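Long-range contact in aminodeoxyfutalosine deaminase (Deinococcus radiodurans, PDB 2IMR), which catalyses the zinc-dependent deamination of aminodeoxyfutalosine to futalosine in menaquinone biosynthesis: residues 146-159 against 167-179. Numbering follows the deposited sequence.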
# COMPACT_ATOMS: atom_id res chain seq x y z
N ALA A 146 1.29 -6.01 14.69
CA ALA A 146 2.20 -6.83 13.90
C ALA A 146 1.53 -7.36 12.64
O ALA A 146 1.78 -8.49 12.23
CB ALA A 146 2.74 -7.98 14.75
N GLY A 147 0.67 -6.56 12.04
CA GLY A 147 0.02 -6.97 10.81
C GLY A 147 1.08 -6.83 9.74
O GLY A 147 2.07 -6.12 9.95
N GLY A 148 0.91 -7.50 8.61
CA GLY A 148 1.91 -7.40 7.56
C GLY A 148 2.15 -5.97 7.11
O GLY A 148 1.35 -5.07 7.39
N VAL A 149 3.27 -5.76 6.43
CA VAL A 149 3.59 -4.43 5.93
C VAL A 149 4.23 -4.50 4.55
O VAL A 149 4.93 -5.46 4.22
CB VAL A 149 4.56 -3.67 6.88
CG1 VAL A 149 5.88 -4.42 6.98
CG2 VAL A 149 4.79 -2.25 6.36
N GLY A 150 3.95 -3.47 3.74
CA GLY A 150 4.52 -3.34 2.41
C GLY A 150 5.33 -2.07 2.54
O GLY A 150 4.80 -0.97 2.42
N ASP A 151 6.62 -2.21 2.83
CA ASP A 151 7.47 -1.05 3.03
C ASP A 151 8.42 -0.73 1.89
O ASP A 151 9.12 -1.60 1.38
CB ASP A 151 8.29 -1.22 4.32
CG ASP A 151 9.18 -0.03 4.61
OD1 ASP A 151 8.64 1.10 4.61
OD2 ASP A 151 10.39 -0.20 4.86
N ILE A 152 8.44 0.55 1.51
CA ILE A 152 9.33 1.01 0.46
C ILE A 152 10.59 1.46 1.18
O ILE A 152 10.54 2.29 2.09
CB ILE A 152 8.72 2.20 -0.30
CG1 ILE A 152 7.34 1.82 -0.86
CG2 ILE A 152 9.67 2.63 -1.43
CD1 ILE A 152 7.33 0.55 -1.70
N VAL A 153 11.73 0.91 0.77
CA VAL A 153 13.02 1.22 1.38
C VAL A 153 13.93 2.01 0.46
O VAL A 153 14.06 1.69 -0.72
CB VAL A 153 13.78 -0.08 1.77
CG1 VAL A 153 15.11 0.26 2.42
CG2 VAL A 153 12.93 -0.94 2.69
N TRP A 154 14.56 3.05 1.01
CA TRP A 154 15.47 3.88 0.24
C TRP A 154 16.94 3.57 0.55
O TRP A 154 17.69 3.13 -0.33
CB TRP A 154 15.22 5.36 0.50
CG TRP A 154 16.22 6.25 -0.19
CD1 TRP A 154 17.44 6.64 0.29
CD2 TRP A 154 16.12 6.79 -1.52
NE1 TRP A 154 18.11 7.39 -0.66
CE2 TRP A 154 17.32 7.49 -1.78
CE3 TRP A 154 15.13 6.73 -2.51
CZ2 TRP A 154 17.55 8.14 -3.00
CZ3 TRP A 154 15.37 7.38 -3.72
CH2 TRP A 154 16.57 8.08 -3.95
N ALA A 155 17.34 3.79 1.79
CA ALA A 155 18.73 3.56 2.17
C ALA A 155 19.09 2.09 2.32
O ALA A 155 18.42 1.35 3.02
CB ALA A 155 19.05 4.30 3.48
N PRO A 156 20.16 1.65 1.64
CA PRO A 156 20.59 0.25 1.72
C PRO A 156 20.80 -0.22 3.17
O PRO A 156 20.48 -1.36 3.52
CB PRO A 156 21.89 0.24 0.92
CG PRO A 156 21.61 1.25 -0.15
CD PRO A 156 20.95 2.38 0.63
N GLU A 157 21.33 0.66 4.02
CA GLU A 157 21.57 0.30 5.41
C GLU A 157 20.26 0.06 6.16
O GLU A 157 20.23 -0.70 7.12
CB GLU A 157 22.39 1.39 6.11
CG GLU A 157 23.88 1.26 5.83
CD GLU A 157 24.73 2.24 6.63
OE1 GLU A 157 24.49 2.39 7.84
OE2 GLU A 157 25.65 2.84 6.03
N VAL A 158 19.19 0.70 5.71
CA VAL A 158 17.89 0.50 6.33
C VAL A 158 17.41 -0.89 5.93
O VAL A 158 16.89 -1.63 6.76
CB VAL A 158 16.88 1.57 5.87
CG1 VAL A 158 15.45 1.14 6.19
CG2 VAL A 158 17.20 2.88 6.57
N MET A 159 17.61 -1.26 4.66
CA MET A 159 17.21 -2.59 4.22
C MET A 159 17.95 -3.64 5.05
O MET A 159 17.36 -4.63 5.48
CB MET A 159 17.52 -2.81 2.73
CG MET A 159 17.07 -4.17 2.21
SD MET A 159 15.27 -4.40 2.18
CE MET A 159 14.86 -3.72 0.54
N ASP A 167 10.45 -9.62 13.93
CA ASP A 167 9.06 -9.29 14.26
C ASP A 167 8.22 -8.77 13.10
O ASP A 167 7.00 -8.67 13.22
CB ASP A 167 9.04 -8.29 15.42
CG ASP A 167 9.75 -6.99 15.09
OD1 ASP A 167 10.84 -7.05 14.49
OD2 ASP A 167 9.22 -5.91 15.44
N LEU A 168 8.87 -8.43 11.99
CA LEU A 168 8.16 -7.92 10.82
C LEU A 168 7.74 -9.02 9.84
O LEU A 168 8.38 -10.08 9.78
CB LEU A 168 9.03 -6.92 10.04
CG LEU A 168 9.32 -5.54 10.62
CD1 LEU A 168 10.30 -4.82 9.68
CD2 LEU A 168 8.03 -4.74 10.75
N SER A 169 6.68 -8.77 9.09
CA SER A 169 6.22 -9.71 8.08
C SER A 169 5.67 -8.90 6.91
O SER A 169 5.13 -7.81 7.10
CB SER A 169 5.14 -10.65 8.65
OG SER A 169 3.87 -10.02 8.70
N GLY A 170 5.83 -9.43 5.70
CA GLY A 170 5.35 -8.73 4.53
C GLY A 170 6.42 -8.64 3.46
O GLY A 170 7.14 -9.61 3.22
N THR A 171 6.54 -7.48 2.82
CA THR A 171 7.53 -7.28 1.78
C THR A 171 8.26 -5.96 1.94
O THR A 171 7.66 -4.94 2.27
CB THR A 171 6.86 -7.26 0.39
OG1 THR A 171 6.15 -8.49 0.18
CG2 THR A 171 7.91 -7.09 -0.71
N LEU A 172 9.57 -5.98 1.70
CA LEU A 172 10.41 -4.78 1.77
C LEU A 172 10.84 -4.51 0.33
O LEU A 172 11.65 -5.26 -0.23
CB LEU A 172 11.64 -5.02 2.64
CG LEU A 172 11.37 -5.47 4.08
CD1 LEU A 172 12.69 -5.69 4.81
CD2 LEU A 172 10.52 -4.42 4.79
N TYR A 173 10.30 -3.45 -0.26
CA TYR A 173 10.60 -3.06 -1.63
C TYR A 173 11.74 -2.04 -1.71
O TYR A 173 11.64 -0.95 -1.13
CB TYR A 173 9.36 -2.45 -2.29
CG TYR A 173 8.11 -3.29 -2.24
CD1 TYR A 173 7.75 -4.12 -3.30
CD2 TYR A 173 7.23 -3.21 -1.15
CE1 TYR A 173 6.56 -4.84 -3.29
CE2 TYR A 173 6.04 -3.92 -1.12
CZ TYR A 173 5.71 -4.73 -2.19
OH TYR A 173 4.51 -5.41 -2.17
N PHE A 174 12.79 -2.37 -2.45
CA PHE A 174 13.94 -1.47 -2.61
C PHE A 174 13.57 -0.45 -3.68
O PHE A 174 13.30 -0.82 -4.82
CB PHE A 174 15.19 -2.26 -3.02
CG PHE A 174 16.45 -1.44 -3.04
CD1 PHE A 174 16.76 -0.59 -1.98
CD2 PHE A 174 17.36 -1.56 -4.09
CE1 PHE A 174 17.95 0.14 -1.98
CE2 PHE A 174 18.55 -0.84 -4.10
CZ PHE A 174 18.85 0.02 -3.04
N GLU A 175 13.57 0.82 -3.32
CA GLU A 175 13.18 1.86 -4.28
C GLU A 175 14.29 2.26 -5.24
O GLU A 175 15.43 2.45 -4.83
CB GLU A 175 12.66 3.09 -3.54
CG GLU A 175 11.82 4.01 -4.40
CD GLU A 175 11.14 5.09 -3.59
OE1 GLU A 175 11.85 5.93 -3.00
OE2 GLU A 175 9.89 5.10 -3.54
N VAL A 176 13.95 2.37 -6.52
CA VAL A 176 14.92 2.77 -7.54
C VAL A 176 14.38 4.02 -8.23
O VAL A 176 13.22 4.07 -8.62
CB VAL A 176 15.14 1.66 -8.57
CG1 VAL A 176 16.12 2.13 -9.65
CG2 VAL A 176 15.67 0.42 -7.88
N LEU A 177 15.25 5.01 -8.40
CA LEU A 177 14.83 6.27 -9.01
C LEU A 177 15.92 6.89 -9.88
O LEU A 177 16.99 7.24 -9.40
CB LEU A 177 14.46 7.26 -7.89
CG LEU A 177 13.78 8.61 -8.13
CD1 LEU A 177 13.49 9.24 -6.77
CD2 LEU A 177 14.66 9.55 -8.95
N ASN A 178 15.66 7.01 -11.18
CA ASN A 178 16.60 7.63 -12.11
C ASN A 178 15.91 7.75 -13.46
O ASN A 178 15.72 6.75 -14.15
CB ASN A 178 17.88 6.82 -12.26
CG ASN A 178 18.94 7.58 -13.03
OD1 ASN A 178 18.72 7.97 -14.17
ND2 ASN A 178 20.09 7.81 -12.40
N PRO A 179 15.55 8.97 -13.86
CA PRO A 179 14.87 9.26 -15.13
C PRO A 179 15.71 9.40 -16.40
O PRO A 179 15.16 9.66 -17.47
CB PRO A 179 14.11 10.54 -14.81
CG PRO A 179 15.11 11.27 -13.93
CD PRO A 179 15.60 10.17 -13.01
O HOH W 1 4.70 -6.54 10.31
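Val153 and Glu175 close a ladder of six backbone hydrogen bonds that zips strand 149-153 to strand 170-176, a worked example of the parallel pairing within a beta-alpha-beta unit. The rungs begin with Val149 N to Ser169 O and end with Glu175 N to Val153 O (2.8 Å). Packing is close on the face carrying Ile152, Tyr173 and Glu175. CD1 of Ile152 lies obliquely against Tyr173, 3.8 Å from CD2 of the ring, while its other branch, CG2, lies 3.3 Å from Glu175 OE2. Tyr173 lays its ring edge along strand 149-153, with CE2 3.9 Å from Gly150 CA, and Thr171 CG2 sits over the centre of one ring face; an alanine in place of Tyr173 would probably leave Ile152 CD1 without the ring carbons beside it and open a gap beside Gly150 CA. Glu175, a predicted substrate-binding residue beside His213, turns OE1 to the edge of the Trp154 ring, 3.4 Å from CE3, its carboxylate steeply inclined to the indole (78°). Opposite, Met159 reaches back from helix 156-163: bends at chi2 (67°) and chi3 (88°) fold its tip over strand 170-176, placing SD 3.7 Å from Leu172 CB and CE beside Phe174 CB. Contact thins at the more exposed end, where a water donates to Gly147 O and accepts from Ser169 N (3.2 Å). In the amidohydrolase barrel, strands 100-101 and 206-212 flank this pair; Ile152 touches the zinc ligands His99 and His101, whereas Trp198 of helix 184-199 packs edge-to-face on Phe174 and also meets Pro156 and Met159, so helix 184-199 packs, beside helix 156-163, on the outer face of the sheet that carries Leu172 and Phe174.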